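Local coordinates for protein probable acylphosphatase (Bacillus subtilis, PDB 3BR8) that catalyses the hydrolysis of acyl phosphates, releasing a carboxylate and inorganic phosphate, at residues E47-E50 / N51-Q54. Residues are numbered along the deposited sequence; the frame is centred on the assembly and turned at random. Where two conformers were deposited one is given.
Sequences EGPE and NALQ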
# COMPACT_ATOMS: atom_id res chain seq x y z
N GLU A 47 -5.08 -2.95 6.21
CA GLU A 47 -6.26 -3.34 6.98
C GLU A 47 -6.76 -2.09 7.71
O GLU A 47 -6.02 -1.40 8.36
CB GLU A 47 -5.94 -4.44 8.01
CG GLU A 47 -5.37 -5.74 7.43
CD GLU A 47 -5.16 -6.85 8.46
OE1 GLU A 47 -5.23 -6.58 9.68
OE2 GLU A 47 -4.92 -8.01 8.05
N GLY A 48 -8.07 -1.86 7.66
CA GLY A 48 -8.66 -0.73 8.39
C GLY A 48 -10.08 -0.46 7.93
O GLY A 48 -10.67 -1.28 7.20
N PRO A 49 -10.65 0.67 8.36
CA PRO A 49 -11.99 1.04 7.94
C PRO A 49 -12.06 1.37 6.47
O PRO A 49 -11.08 1.82 5.86
CB PRO A 49 -12.30 2.29 8.78
CG PRO A 49 -11.26 2.36 9.84
CD PRO A 49 -10.06 1.66 9.29
N GLU A 50 -13.24 1.16 5.90
CA GLU A 50 -13.44 1.31 4.47
C GLU A 50 -13.12 2.72 3.95
O GLU A 50 -12.54 2.86 2.86
CB GLU A 50 -14.86 0.85 4.13
CG GLU A 50 -15.08 -0.69 4.23
CD GLU A 50 -15.42 -1.23 5.66
OE1 GLU A 50 -15.40 -0.48 6.67
OE2 GLU A 50 -15.72 -2.45 5.76
N ASN A 51 -13.47 3.77 4.70
CA ASN A 51 -13.18 5.13 4.23
C ASN A 51 -11.68 5.42 4.11
O ASN A 51 -11.22 6.01 3.13
CB ASN A 51 -13.92 6.22 5.03
CG ASN A 51 -13.69 6.15 6.55
OD1 ASN A 51 -12.76 5.50 7.04
ND2 ASN A 51 -14.54 6.87 7.30
N ALA A 52 -10.93 4.94 5.10
CA ALA A 52 -9.48 5.01 5.11
C ALA A 52 -8.85 4.20 3.98
O ALA A 52 -7.93 4.67 3.30
CB ALA A 52 -8.95 4.57 6.49
N LEU A 53 -9.34 2.98 3.77
CA LEU A 53 -8.81 2.13 2.72
C LEU A 53 -9.06 2.69 1.34
O LEU A 53 -8.17 2.67 0.48
CB LEU A 53 -9.40 0.72 2.81
CG LEU A 53 -8.85 -0.23 3.88
CD1 LEU A 53 -9.69 -1.49 3.92
CD2 LEU A 53 -7.38 -0.57 3.64
N GLN A 54 -10.27 3.17 1.08
CA GLN A 54 -10.60 3.72 -0.23
C GLN A 54 -9.77 4.95 -0.54
O GLN A 54 -9.22 5.08 -1.63
CB GLN A 54 -12.09 4.04 -0.32
CG GLN A 54 -12.50 4.57 -1.69
CD GLN A 54 -13.99 4.84 -1.80
OE1 GLN A 54 -14.42 5.68 -2.60
NE2 GLN A 54 -14.78 4.13 -1.01
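Leu53 N donates to Pro49 O (3.0 Å, 161° at the hydrogen) and Gln54 N to Glu50 O (2.9 Å), the first i to i+4 bonds of helix 50-62, with Pro49 at its N-cap position. Leu53 points toward the preceding residues, alongside the carbonyls of Gly48 and Pro49: with CG anti to its carbonyl carbon (chi1 -77°), its CD1 methyl lies 3.4 Å from Gly48 O, and CG packs 3.6 Å from Pro49 O. The branch carrying CD2 heads for the strand backbone, approaching Glu47 N at 4.2 Å. Beyond the turn the same side chain meets Leu2 and Tyr4 of strand 2-9 and Leu30, which places this end of the helix against strand 2-9. Replacing Leu53 with an alanine would probably open a gap beside Gly48 O and take away an apolar contact from Leu2, Tyr4 and Leu30. The Ala52 methyl lies 4.2 Å from Pro49 CD, while Asn51 OD1 comes 3.7 Å from Pro49 CB and weakly accepts the amide hydrogen of Ala52. The chemistry is thus divided: main-chain bonds set the first helical turn, and the buried Leu53 packs it against strand 2-9 in the ferredoxin-like alpha+beta sandwich of acylphosphatases.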